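Local structure of flavin reductase (Uncultured bacterium, 5CHO) at residues A[85-90]-A[159-164]; A[67-70]-A[76-79]; A[110-115]-A[127-132]. The protein probably uses a nicotinamide cofactor to reduce FAD and so supplies reduced flavin to its partner tryptophan halogenase. All blocks are in the same frame, centred on the assembly; numbering follows the deposited sequence.

Contact 1. Residues A[85-90]-A[159-164]; sequences AMHGSL and DHSIFV. With FAD (flavin-adenine dinucleotide), chain I.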
loop_
_atom_site.group_PDB
_atom_site.type_symbol
_atom_site.label_atom_id
_atom_site.label_comp_id
_atom_site.label_asym_id
_atom_site.label_seq_id
_atom_site.Cartn_x
_atom_site.Cartn_y
_atom_site.Cartn_z
ATOM N N ALA A 85 6.517 -19.161 1.128
ATOM C CA ALA A 85 5.613 -20.260 1.428
ATOM C C ALA A 85 4.151 -19.819 1.413
ATOM O O ALA A 85 3.269 -20.592 1.032
ATOM C CB ALA A 85 5.970 -20.876 2.775
ATOM N N MET A 86 3.887 -18.588 1.838
ATOM C CA MET A 86 2.512 -18.102 1.895
ATOM C C MET A 86 1.904 -18.014 0.497
ATOM O O MET A 86 0.692 -18.127 0.337
ATOM C CB MET A 86 2.435 -16.737 2.588
ATOM C CG MET A 86 1.007 -16.248 2.792
ATOM S SD MET A 86 0.024 -17.375 3.801
ATOM C CE MET A 86 0.531 -16.922 5.452
ATOM N N HIS A 87 2.753 -17.816 -0.507
ATOM C CA HIS A 87 2.311 -17.791 -1.900
ATOM C C HIS A 87 1.553 -19.082 -2.215
ATOM O O HIS A 87 0.475 -19.060 -2.813
ATOM C CB HIS A 87 3.511 -17.610 -2.834
ATOM C CG HIS A 87 3.143 -17.331 -4.262
ATOM N ND1 HIS A 87 2.619 -18.285 -5.099
ATOM C CD2 HIS A 87 3.237 -16.192 -4.989
ATOM C CE1 HIS A 87 2.408 -17.749 -6.294
ATOM N NE2 HIS A 87 2.774 -16.486 -6.251
ATOM N N GLY A 88 2.128 -20.206 -1.806
ATOM C CA GLY A 88 1.484 -21.495 -1.981
ATOM C C GLY A 88 0.281 -21.706 -1.075
ATOM O O GLY A 88 -0.748 -22.213 -1.523
ATOM N N SER A 89 0.407 -21.319 0.194
ATOM C CA SER A 89 -0.685 -21.462 1.160
ATOM C C SER A 89 -1.935 -20.692 0.736
ATOM O O SER A 89 -3.061 -21.168 0.897
ATOM C CB SER A 89 -0.247 -20.999 2.554
ATOM O OG SER A 89 1.003 -21.551 2.924
ATOM N N LEU A 90 -1.734 -19.494 0.201
ATOM C CA LEU A 90 -2.862 -18.659 -0.194
ATOM C C LEU A 90 -3.608 -19.347 -1.338
ATOM O O LEU A 90 -4.832 -19.459 -1.313
ATOM C CB LEU A 90 -2.392 -17.255 -0.594
ATOM C CG LEU A 90 -1.907 -16.416 0.595
ATOM C CD1 LEU A 90 -1.167 -15.167 0.130
ATOM C CD2 LEU A 90 -3.063 -16.030 1.509
ATOM N N ASP A 159 8.432 -10.923 -9.573
ATOM C CA ASP A 159 8.859 -11.877 -8.553
ATOM C C ASP A 159 7.856 -11.961 -7.390
ATOM O O ASP A 159 8.084 -12.672 -6.410
ATOM C CB ASP A 159 10.264 -11.524 -8.046
ATOM C CG ASP A 159 10.355 -10.128 -7.444
ATOM O OD1 ASP A 159 9.358 -9.628 -6.879
ATOM O OD2 ASP A 159 11.447 -9.532 -7.530
ATOM N N HIS A 160 6.758 -11.218 -7.508
ATOM C CA HIS A 160 5.626 -11.320 -6.587
ATOM C C HIS A 160 4.372 -11.670 -7.369
ATOM O O HIS A 160 4.349 -11.571 -8.596
ATOM C CB HIS A 160 5.382 -10.011 -5.826
ATOM C CG HIS A 160 6.320 -9.774 -4.683
ATOM N ND1 HIS A 160 7.680 -9.645 -4.844
ATOM C CD2 HIS A 160 6.077 -9.597 -3.362
ATOM C CE1 HIS A 160 8.240 -9.422 -3.666
ATOM N NE2 HIS A 160 7.288 -9.392 -2.751
ATOM N N SER A 161 3.332 -12.079 -6.654
ATOM C CA SER A 161 1.990 -12.122 -7.218
ATOM C C SER A 161 1.101 -11.202 -6.402
ATOM O O SER A 161 1.289 -11.065 -5.194
ATOM C CB SER A 161 1.428 -13.545 -7.225
ATOM O OG SER A 161 2.101 -14.353 -8.172
ATOM N N ILE A 162 0.135 -10.577 -7.065
ATOM C CA ILE A 162 -0.840 -9.733 -6.390
ATOM C C ILE A 162 -2.077 -10.556 -6.069
ATOM O O ILE A 162 -2.786 -10.999 -6.970
ATOM C CB ILE A 162 -1.229 -8.514 -7.250
ATOM C CG1 ILE A 162 0.008 -7.657 -7.545
ATOM C CG2 ILE A 162 -2.279 -7.670 -6.543
ATOM C CD1 ILE A 162 -0.154 -6.727 -8.735
ATOM N N PHE A 163 -2.337 -10.749 -4.779
ATOM C CA PHE A 163 -3.477 -11.540 -4.335
ATOM C C PHE A 163 -4.622 -10.614 -3.956
ATOM O O PHE A 163 -4.529 -9.882 -2.974
ATOM C CB PHE A 163 -3.103 -12.423 -3.140
ATOM C CG PHE A 163 -2.159 -13.539 -3.479
ATOM C CD1 PHE A 163 -0.801 -13.307 -3.584
ATOM C CD2 PHE A 163 -2.631 -14.820 -3.699
ATOM C CE1 PHE A 163 0.070 -14.332 -3.894
ATOM C CE2 PHE A 163 -1.765 -15.849 -4.010
ATOM C CZ PHE A 163 -0.411 -15.602 -4.109
ATOM N N VAL A 164 -5.704 -10.660 -4.727
ATOM C CA VAL A 164 -6.873 -9.834 -4.459
ATOM C C VAL A 164 -7.883 -10.650 -3.666
ATOM O O VAL A 164 -8.295 -11.726 -4.100
ATOM C CB VAL A 164 -7.530 -9.325 -5.753
ATOM C CG1 VAL A 164 -8.638 -8.336 -5.433
ATOM C CG2 VAL A 164 -6.495 -8.684 -6.657
HETATM P PA FAD I . 9.287 -17.938 3.359
HETATM O O1A FAD I . 9.122 -19.421 3.188
HETATM O O2A FAD I . 9.749 -17.620 4.726
HETATM O O5B FAD I . 10.383 -17.381 2.307
HETATM C C5B FAD I . 10.752 -15.998 2.381
HETATM C C4B FAD I . 12.046 -15.733 1.527
HETATM O O4B FAD I . 13.059 -16.281 2.104
HETATM C C3B FAD I . 11.912 -16.394 0.160
HETATM O O3B FAD I . 12.429 -15.580 -0.837
HETATM C C2B FAD I . 12.717 -17.688 0.263
HETATM O O2B FAD I . 13.456 -17.961 -1.047
HETATM C C1B FAD I . 13.586 -17.491 1.190
HETATM N N9A FAD I . 13.710 -18.656 1.988
HETATM C C8A FAD I . 13.129 -18.899 3.187
HETATM N N7A FAD I . 13.515 -20.135 3.594
HETATM C C5A FAD I . 14.332 -20.652 2.643
HETATM C C6A FAD I . 14.995 -21.866 2.541
HETATM N N6A FAD I . 15.091 -23.036 3.400
HETATM N N1A FAD I . 15.764 -22.127 1.458
HETATM C C2A FAD I . 15.887 -21.200 0.456
HETATM N N3A FAD I . 15.227 -20.003 0.549
HETATM C C4A FAD I . 14.452 -19.734 1.647
HETATM N N1 FAD I . 7.052 -10.313 2.041
HETATM C C2 FAD I . 6.137 -10.381 0.902
HETATM O O2 FAD I . 6.181 -11.342 0.126
HETATM N N3 FAD I . 5.177 -9.307 0.672
HETATM C C4 FAD I . 5.134 -8.196 1.567
HETATM O O4 FAD I . 4.373 -7.354 1.383
HETATM C C4X FAD I . 6.077 -8.139 2.729
HETATM N N5 FAD I . 6.055 -7.034 3.638
HETATM C C5X FAD I . 6.983 -6.988 4.794
HETATM C C6 FAD I . 6.958 -5.886 5.701
HETATM C C7 FAD I . 7.844 -5.847 6.787
HETATM C C7M FAD I . 7.542 -4.526 7.556
HETATM C C8 FAD I . 8.743 -6.900 6.971
HETATM C C8M FAD I . 9.674 -6.737 8.219
HETATM C C9 FAD I . 8.763 -7.979 6.078
HETATM C C9A FAD I . 7.887 -8.027 4.984
HETATM N N10 FAD I . 7.922 -9.162 4.063
HETATM C C10 FAD I . 7.010 -9.202 2.937
HETATM C "C1'" FAD I . 8.887 -10.285 4.247
HETATM C "C2'" FAD I . 8.152 -11.550 4.733
HETATM O "O2'" FAD I . 7.450 -11.252 5.901
HETATM C "C3'" FAD I . 9.183 -12.621 4.996
HETATM O "O3'" FAD I . 9.810 -12.958 3.797
HETATM C "C4'" FAD I . 8.525 -13.870 5.592
HETATM O "O4'" FAD I . 9.499 -14.705 6.072
HETATM C "C5'" FAD I . 7.719 -14.609 4.503
HETATM O "O5'" FAD I . 7.120 -15.772 5.062
HETATM P P FAD I . 6.751 -17.015 4.093
HETATM O O1P FAD I . 6.625 -18.268 4.919
HETATM O O2P FAD I . 5.443 -16.728 3.345
HETATM O O3P FAD I . 7.919 -17.188 3.057
#

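Contact 2. Residues A[67-70]-A[76-79]; sequences TSVS and ILVC. With FAD (flavin-adenine dinucleotide), chain I.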
loop_
_atom_site.group_PDB
_atom_site.type_symbol
_atom_site.label_atom_id
_atom_site.label_comp_id
_atom_site.label_asym_id
_atom_site.label_seq_id
_atom_site.Cartn_x
_atom_site.Cartn_y
_atom_site.Cartn_z
ATOM N N THR A 67 -3.241 -3.288 0.787
ATOM C CA THR A 67 -3.833 -2.102 0.171
ATOM C C THR A 67 -5.333 -2.277 -0.049
ATOM O O THR A 67 -5.776 -3.278 -0.607
ATOM C CB THR A 67 -3.146 -1.773 -1.173
ATOM O OG1 THR A 67 -1.738 -1.601 -0.959
ATOM C CG2 THR A 67 -3.716 -0.499 -1.781
ATOM N N SER A 68 -6.105 -1.293 0.400
ATOM C CA SER A 68 -7.540 -1.267 0.137
ATOM C C SER A 68 -7.783 -0.944 -1.332
ATOM O O SER A 68 -7.227 0.022 -1.854
ATOM C CB SER A 68 -8.233 -0.237 1.026
ATOM O OG SER A 68 -7.569 1.015 0.967
ATOM N N VAL A 69 -8.618 -1.743 -1.993
ATOM C CA VAL A 69 -8.734 -1.678 -3.450
ATOM C C VAL A 69 -10.099 -1.196 -3.936
ATOM O O VAL A 69 -10.181 -0.345 -4.821
ATOM C CB VAL A 69 -8.469 -3.051 -4.092
ATOM C CG1 VAL A 69 -8.735 -2.988 -5.584
ATOM C CG2 VAL A 69 -7.042 -3.491 -3.840
ATOM N N SER A 70 -11.166 -1.740 -3.360
ATOM C CA SER A 70 -12.508 -1.499 -3.869
ATOM C C SER A 70 -13.544 -1.590 -2.757
ATOM O O SER A 70 -13.341 -2.294 -1.767
ATOM C CB SER A 70 -12.836 -2.499 -4.981
ATOM O OG SER A 70 -14.220 -2.503 -5.282
ATOM N N ILE A 76 -9.545 -6.175 -1.179
ATOM C CA ILE A 76 -8.216 -5.718 -0.772
ATOM C C ILE A 76 -7.170 -6.498 -1.554
ATOM O O ILE A 76 -7.504 -7.467 -2.236
ATOM C CB ILE A 76 -7.975 -5.882 0.746
ATOM C CG1 ILE A 76 -8.079 -7.349 1.179
ATOM C CG2 ILE A 76 -8.966 -5.042 1.530
ATOM C CD1 ILE A 76 -6.755 -8.094 1.202
ATOM N N LEU A 77 -5.910 -6.076 -1.479
ATOM C CA LEU A 77 -4.837 -6.862 -2.072
ATOM C C LEU A 77 -3.601 -6.910 -1.188
ATOM O O LEU A 77 -3.388 -6.047 -0.339
ATOM C CB LEU A 77 -4.475 -6.320 -3.462
ATOM C CG LEU A 77 -3.780 -4.973 -3.670
ATOM C CD1 LEU A 77 -2.303 -4.996 -3.269
ATOM C CD2 LEU A 77 -3.927 -4.582 -5.131
ATOM N N VAL A 78 -2.796 -7.943 -1.409
ATOM C CA VAL A 78 -1.470 -8.060 -0.822
ATOM C C VAL A 78 -0.536 -8.603 -1.888
ATOM O O VAL A 78 -0.968 -9.356 -2.761
ATOM C CB VAL A 78 -1.445 -9.003 0.400
ATOM C CG1 VAL A 78 -2.263 -8.429 1.552
ATOM C CG2 VAL A 78 -1.954 -10.392 0.018
ATOM N N CYS A 79 0.735 -8.219 -1.827
ATOM C CA CYS A 79 1.728 -8.739 -2.760
ATOM C C CYS A 79 2.640 -9.721 -2.043
ATOM O O CYS A 79 3.277 -9.375 -1.049
ATOM C CB CYS A 79 2.545 -7.606 -3.375
ATOM S SG CYS A 79 1.540 -6.349 -4.188
HETATM P PA FAD I . 9.287 -17.938 3.359
HETATM O O1A FAD I . 9.122 -19.421 3.188
HETATM O O2A FAD I . 9.749 -17.620 4.726
HETATM O O5B FAD I . 10.383 -17.381 2.307
HETATM C C5B FAD I . 10.752 -15.998 2.381
HETATM C C4B FAD I . 12.046 -15.733 1.527
HETATM O O4B FAD I . 13.059 -16.281 2.104
HETATM C C3B FAD I . 11.912 -16.394 0.160
HETATM O O3B FAD I . 12.429 -15.580 -0.837
HETATM C C2B FAD I . 12.717 -17.688 0.263
HETATM O O2B FAD I . 13.456 -17.961 -1.047
HETATM C C1B FAD I . 13.586 -17.491 1.190
HETATM N N9A FAD I . 13.710 -18.656 1.988
HETATM C C8A FAD I . 13.129 -18.899 3.187
HETATM N N7A FAD I . 13.515 -20.135 3.594
HETATM C C5A FAD I . 14.332 -20.652 2.643
HETATM C C6A FAD I . 14.995 -21.866 2.541
HETATM N N6A FAD I . 15.091 -23.036 3.400
HETATM N N1A FAD I . 15.764 -22.127 1.458
HETATM C C2A FAD I . 15.887 -21.200 0.456
HETATM N N3A FAD I . 15.227 -20.003 0.549
HETATM C C4A FAD I . 14.452 -19.734 1.647
HETATM N N1 FAD I . 7.052 -10.313 2.041
HETATM C C2 FAD I . 6.137 -10.381 0.902
HETATM O O2 FAD I . 6.181 -11.342 0.126
HETATM N N3 FAD I . 5.177 -9.307 0.672
HETATM C C4 FAD I . 5.134 -8.196 1.567
HETATM O O4 FAD I . 4.373 -7.354 1.383
HETATM C C4X FAD I . 6.077 -8.139 2.729
HETATM N N5 FAD I . 6.055 -7.034 3.638
HETATM C C5X FAD I . 6.983 -6.988 4.794
HETATM C C6 FAD I . 6.958 -5.886 5.701
HETATM C C7 FAD I . 7.844 -5.847 6.787
HETATM C C7M FAD I . 7.542 -4.526 7.556
HETATM C C8 FAD I . 8.743 -6.900 6.971
HETATM C C8M FAD I . 9.674 -6.737 8.219
HETATM C C9 FAD I . 8.763 -7.979 6.078
HETATM C C9A FAD I . 7.887 -8.027 4.984
HETATM N N10 FAD I . 7.922 -9.162 4.063
HETATM C C10 FAD I . 7.010 -9.202 2.937
HETATM C "C1'" FAD I . 8.887 -10.285 4.247
HETATM C "C2'" FAD I . 8.152 -11.550 4.733
HETATM O "O2'" FAD I . 7.450 -11.252 5.901
HETATM C "C3'" FAD I . 9.183 -12.621 4.996
HETATM O "O3'" FAD I . 9.810 -12.958 3.797
HETATM C "C4'" FAD I . 8.525 -13.870 5.592
HETATM O "O4'" FAD I . 9.499 -14.705 6.072
HETATM C "C5'" FAD I . 7.719 -14.609 4.503
HETATM O "O5'" FAD I . 7.120 -15.772 5.062
HETATM P P FAD I . 6.751 -17.015 4.093
HETATM O O1P FAD I . 6.625 -18.268 4.919
HETATM O O2P FAD I . 5.443 -16.728 3.345
HETATM O O3P FAD I . 7.919 -17.188 3.057
#

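Contact 3. Residues A[110-115]-A[127-132]; sequences LLYANR and PGWARG. With FAD (flavin-adenine dinucleotide), chain I.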
loop_
_atom_site.group_PDB
_atom_site.type_symbol
_atom_site.label_atom_id
_atom_site.label_comp_id
_atom_site.label_asym_id
_atom_site.label_seq_id
_atom_site.Cartn_x
_atom_site.Cartn_y
_atom_site.Cartn_z
ATOM N N LEU A 110 8.266 -8.637 13.439
ATOM C CA LEU A 110 9.607 -9.187 13.279
ATOM C C LEU A 110 9.577 -10.703 13.185
ATOM O O LEU A 110 10.165 -11.279 12.272
ATOM C CB LEU A 110 10.511 -8.767 14.439
ATOM C CG LEU A 110 10.975 -7.311 14.396
ATOM C CD1 LEU A 110 11.667 -6.910 15.698
ATOM C CD2 LEU A 110 11.867 -7.071 13.187
ATOM N N LEU A 111 8.885 -11.342 14.127
ATOM C CA LEU A 111 8.801 -12.797 14.163
ATOM C C LEU A 111 8.325 -13.389 12.846
ATOM O O LEU A 111 8.970 -14.288 12.312
ATOM C CB LEU A 111 7.871 -13.256 15.293
ATOM C CG LEU A 111 7.617 -14.770 15.362
ATOM C CD1 LEU A 111 8.925 -15.556 15.454
ATOM C CD2 LEU A 111 6.689 -15.122 16.514
ATOM N N TYR A 112 7.214 -12.890 12.311
ATOM C CA TYR A 112 6.631 -13.503 11.126
ATOM C C TYR A 112 7.205 -12.939 9.840
ATOM O O TYR A 112 6.724 -13.248 8.752
ATOM C CB TYR A 112 5.110 -13.375 11.165
ATOM C CG TYR A 112 4.560 -14.224 12.282
ATOM C CD1 TYR A 112 4.528 -15.603 12.156
ATOM C CD2 TYR A 112 4.097 -13.666 13.462
ATOM C CE1 TYR A 112 4.060 -16.401 13.165
ATOM C CE2 TYR A 112 3.614 -14.467 14.482
ATOM C CZ TYR A 112 3.597 -15.836 14.324
ATOM O OH TYR A 112 3.123 -16.652 15.328
ATOM N N ALA A 113 8.238 -12.115 9.979
ATOM C CA ALA A 113 9.087 -11.736 8.857
ATOM C C ALA A 113 10.374 -12.571 8.846
ATOM O O ALA A 113 11.167 -12.486 7.908
ATOM C CB ALA A 113 9.405 -10.263 8.922
ATOM N N ASN A 114 10.581 -13.365 9.896
ATOM C CA ASN A 114 11.806 -14.160 10.042
ATOM C C ASN A 114 11.695 -15.540 9.375
ATOM O O ASN A 114 11.011 -16.425 9.882
ATOM C CB ASN A 114 12.157 -14.320 11.528
ATOM C CG ASN A 114 13.606 -14.745 11.748
ATOM O OD1 ASN A 114 14.175 -15.493 10.952
ATOM N ND2 ASN A 114 14.210 -14.258 12.825
ATOM N N ARG A 115 12.363 -15.711 8.237
ATOM C CA ARG A 115 12.337 -16.974 7.495
ATOM C C ARG A 115 12.861 -18.157 8.294
ATOM O O ARG A 115 12.581 -19.307 7.964
ATOM C CB ARG A 115 13.147 -16.826 6.207
ATOM C CG ARG A 115 14.643 -16.631 6.429
ATOM C CD ARG A 115 15.327 -16.192 5.147
ATOM N NE ARG A 115 14.762 -14.925 4.696
ATOM C CZ ARG A 115 14.903 -14.421 3.477
ATOM N NH1 ARG A 115 15.638 -15.046 2.570
ATOM N NH2 ARG A 115 14.322 -13.271 3.174
ATOM N N PRO A 127 -2.637 -18.072 23.133
ATOM C CA PRO A 127 -3.728 -17.127 23.410
ATOM C C PRO A 127 -3.651 -15.775 22.699
ATOM O O PRO A 127 -4.662 -15.077 22.665
ATOM C CB PRO A 127 -3.639 -16.933 24.927
ATOM C CG PRO A 127 -2.238 -17.254 25.287
ATOM C CD PRO A 127 -1.771 -18.287 24.308
ATOM N N GLY A 128 -2.503 -15.413 22.138
ATOM C CA GLY A 128 -2.388 -14.166 21.402
ATOM C C GLY A 128 -3.118 -14.183 20.066
ATOM O O GLY A 128 -3.170 -13.170 19.366
ATOM N N TRP A 129 -3.702 -15.332 19.726
ATOM C CA TRP A 129 -4.406 -15.504 18.459
ATOM C C TRP A 129 -5.881 -15.814 18.642
ATOM O O TRP A 129 -6.271 -16.565 19.536
ATOM C CB TRP A 129 -3.804 -16.644 17.632
ATOM C CG TRP A 129 -2.409 -16.438 17.145
ATOM C CD1 TRP A 129 -1.272 -16.976 17.672
ATOM C CD2 TRP A 129 -1.998 -15.649 16.023
ATOM N NE1 TRP A 129 -0.178 -16.573 16.946
ATOM C CE2 TRP A 129 -0.595 -15.756 15.929
ATOM C CE3 TRP A 129 -2.679 -14.860 15.089
ATOM C CZ2 TRP A 129 0.139 -15.103 14.942
ATOM C CZ3 TRP A 129 -1.948 -14.213 14.106
ATOM C CH2 TRP A 129 -0.553 -14.338 14.040
ATOM N N ALA A 130 -6.693 -15.220 17.776
ATOM C CA ALA A 130 -8.086 -15.610 17.617
ATOM C C ALA A 130 -8.203 -16.317 16.278
ATOM O O ALA A 130 -7.300 -16.225 15.450
ATOM C CB ALA A 130 -9.006 -14.405 17.671
ATOM N N ARG A 131 -9.306 -17.027 16.066
ATOM C CA ARG A 131 -9.549 -17.689 14.791
ATOM C C ARG A 131 -10.751 -17.057 14.116
ATOM O O ARG A 131 -11.814 -16.936 14.722
ATOM C CB ARG A 131 -9.782 -19.184 14.981
ATOM C CG ARG A 131 -8.572 -19.948 15.477
ATOM C CD ARG A 131 -7.533 -20.100 14.383
ATOM N NE ARG A 131 -6.469 -21.012 14.790
ATOM C CZ ARG A 131 -5.896 -21.910 13.993
ATOM N NH1 ARG A 131 -6.255 -22.020 12.718
ATOM N NH2 ARG A 131 -4.944 -22.699 14.471
ATOM N N GLY A 132 -10.580 -16.656 12.861
ATOM C CA GLY A 132 -11.642 -15.987 12.140
ATOM C C GLY A 132 -12.814 -16.932 11.963
ATOM O O GLY A 132 -12.645 -18.087 11.571
HETATM P PA FAD I . 9.287 -17.938 3.359
HETATM O O1A FAD I . 9.122 -19.421 3.188
HETATM O O2A FAD I . 9.749 -17.620 4.726
HETATM O O5B FAD I . 10.383 -17.381 2.307
HETATM C C5B FAD I . 10.752 -15.998 2.381
HETATM C C4B FAD I . 12.046 -15.733 1.527
HETATM O O4B FAD I . 13.059 -16.281 2.104
HETATM C C3B FAD I . 11.912 -16.394 0.160
HETATM O O3B FAD I . 12.429 -15.580 -0.837
HETATM C C2B FAD I . 12.717 -17.688 0.263
HETATM O O2B FAD I . 13.456 -17.961 -1.047
HETATM C C1B FAD I . 13.586 -17.491 1.190
HETATM N N9A FAD I . 13.710 -18.656 1.988
HETATM C C8A FAD I . 13.129 -18.899 3.187
HETATM N N7A FAD I . 13.515 -20.135 3.594
HETATM C C5A FAD I . 14.332 -20.652 2.643
HETATM C C6A FAD I . 14.995 -21.866 2.541
HETATM N N6A FAD I . 15.091 -23.036 3.400
HETATM N N1A FAD I . 15.764 -22.127 1.458
HETATM C C2A FAD I . 15.887 -21.200 0.456
HETATM N N3A FAD I . 15.227 -20.003 0.549
HETATM C C4A FAD I . 14.452 -19.734 1.647
HETATM N N1 FAD I . 7.052 -10.313 2.041
HETATM C C2 FAD I . 6.137 -10.381 0.902
HETATM O O2 FAD I . 6.181 -11.342 0.126
HETATM N N3 FAD I . 5.177 -9.307 0.672
HETATM C C4 FAD I . 5.134 -8.196 1.567
HETATM O O4 FAD I . 4.373 -7.354 1.383
HETATM C C4X FAD I . 6.077 -8.139 2.729
HETATM N N5 FAD I . 6.055 -7.034 3.638
HETATM C C5X FAD I . 6.983 -6.988 4.794
HETATM C C6 FAD I . 6.958 -5.886 5.701
HETATM C C7 FAD I . 7.844 -5.847 6.787
HETATM C C7M FAD I . 7.542 -4.526 7.556
HETATM C C8 FAD I . 8.743 -6.900 6.971
HETATM C C8M FAD I . 9.674 -6.737 8.219
HETATM C C9 FAD I . 8.763 -7.979 6.078
HETATM C C9A FAD I . 7.887 -8.027 4.984
HETATM N N10 FAD I . 7.922 -9.162 4.063
HETATM C C10 FAD I . 7.010 -9.202 2.937
HETATM C "C1'" FAD I . 8.887 -10.285 4.247
HETATM C "C2'" FAD I . 8.152 -11.550 4.733
HETATM O "O2'" FAD I . 7.450 -11.252 5.901
HETATM C "C3'" FAD I . 9.183 -12.621 4.996
HETATM O "O3'" FAD I . 9.810 -12.958 3.797
HETATM C "C4'" FAD I . 8.525 -13.870 5.592
HETATM O "O4'" FAD I . 9.499 -14.705 6.072
HETATM C "C5'" FAD I . 7.719 -14.609 4.503
HETATM O "O5'" FAD I . 7.120 -15.772 5.062
HETATM P P FAD I . 6.751 -17.015 4.093
HETATM O O1P FAD I . 6.625 -18.268 4.919
HETATM O O2P FAD I . 5.443 -16.728 3.345
HETATM O O3P FAD I . 7.919 -17.188 3.057
#

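Contact 1. Residues A[85-90]-A[159-164]
His87 and Phe163 meet in a T-shaped pair, with the phenyl ring pushing its edge into the face of the imidazole. Atom CZ of Phe163 stands 3.8 Å above the plane of the His87 ring, over its centre, and the two planes are turned 83° to each other. The imidazole gets there because its CG lies anti to the backbone N (chi1 -170°), which brings the ring across to the strand. Its edge is tied as well: NE2 of His87 lies 2.9 Å from OG of Ser161 in a nearly straight hydrogen bond within the ring plane, and either atom could donate. One side chain of the strand thus grips the edge of the imidazole while another fills a face, fixing how the ring is rotated. One turn further along, Leu90 lays CD1 over a face of Phe163, 4.0 Å from the ring centroid and almost on its normal, a CH-pi contact.

The same two segments also reach the cofactor. Met86 N donates to FAD O2P at 2.9 Å and Ala85 N to FAD O3P at 3.1 Å, so backbone N-H groups near the N-terminal end of the helix, probably helped by its dipole, hold the pyrophosphate. His160 ND1 donates to Asp159 OD1 at 2.6 Å, leaving NE2 near flavin O2; the other carboxylate oxygen accepts from Leu71 N and Asp72 N of the second subunit. A helix and a barrel strand converging on the dinucleotide in this way form part of the FAD site of the split-barrel flavin reductase fold.

Contact 2. Residues A[67-70]-A[76-79]
Thr67 and Leu77 are joined through their backbones, as an antiparallel hydrogen-bonded pair. Leu77 N donates to Thr67 O at 2.9 Å, and Thr67 N returns the bond to Leu77 O at 3.0 Å. Next along comes Ser68 with Ile76, a non-hydrogen-bonded pair, and here Ile76 CA lies 3.5 Å from Thr67 O in a bent CA-H...O contact. The regular ladder then breaks. Val69 and Ser70 both face Leu75, a classic beta bulge, and Val69 has the near-helical psi (-46°) of the first bulge residue.

The apolar contacts gather on Leu77. Its chi1 of 70° puts CG between the backbone N and the carbonyl carbon, the crowded position, and with chi2 of 73° CD2 turns to Val69 and CD1 to Thr67. CD2 of Leu77 packs tightly on CG2 of Val69 at 3.5 Å, the two side chains crossing at about a right angle. CD1 reaches CB of Thr67 at 3.9 Å, and these two side chains run alongside each other.

The remaining polar atoms have partners outside the hairpin pair. Thr67 OG1 bonds to Ser65 O and to Thr67 OG1 of the second subunit. At the far end Cys79 O receives flavin N3 at 2.6 Å in a nearly straight bond, which helps position the pyrimidine end of the isoalloxazine.

Strands 67-71 and 74-81 make a beta hairpin. Along its other edge, strand 74-81 pairs with strand 160-172, where Leu77 and Cys79 lie on Ile162, while Ser68 and Ile76 pack on Phe41 of the second subunit.

Contact 3. Residues A[110-115]-A[127-132]
The hydroxyl of Tyr112 has one polar partner and one aromatic neighbour: OH is hydrogen-bonded to Gln123 OE1 and also touches CZ2 of Trp129 at 3.4 Å, near the plane of the indole. The contact is an offset edge-to-face aromatic pair, joining the turn after helix 106-111 of this flavin reductase-like domain to the short strand 129-131. The six-membered ring of Trp129 presents its edge to the face of Tyr112, centroids 5.6 Å apart and planes at 74°. Since the indole is displaced toward the phenol end, CZ2 touches CE2 of Tyr112 at 3.6 Å as well as the oxygen.

The backbones are far apart, with 13.4 Å between Tyr112 CA and Trp129 CA, so within these two segments the contact is made by the two long side chains. They slide past each other in opposite directions. CG of Leu111 lies over the centre of one face of the phenol ring, 4.0 Å above it, while Trp129 comes in obliquely from the other side. Trp129 packs edge-to-face on Phe124, on Pro138 and Ala140 of the partner strand, and on Val50 and Thr52 of strand 46-53, which links the small sheet to the barrel.

Tyr112 sits in a type I beta turn from Leu111 to Asn114, and the turn and the residue after it touch FAD. Ala113 O accepts a weak hydrogen bond from ribityl O4' of FAD. Arg115 lays its guanidinium over the adenosine ribose with a face toward the ring oxygen, NH1 coming within 2.9 Å of O4B. At the dimethylbenzene end of the flavin, CB of Ala113 rests 3.6 Å from FAD C8M.

In the fold
From the N terminus, contact 2 closes first: it is a tight hairpin, 67-70 with 76-79, finished before anything else opens. A few residues on, helix 85-93 begins the long loop of contact 1, which shuts only when strand 160-172 returns. Contact 3 opens and closes within that loop, so it is nested in contact 1, and nothing crosses. Contacts 1 and 2 touch, because strands 74-81 and 160-172 are neighbours in the sheet, with Phe163 N close to Val78 O; both also reach the second subunit. Contact 3 lies on the other side of the chain's centre from contact 2, about 20 Å between centres. FAD touches all three.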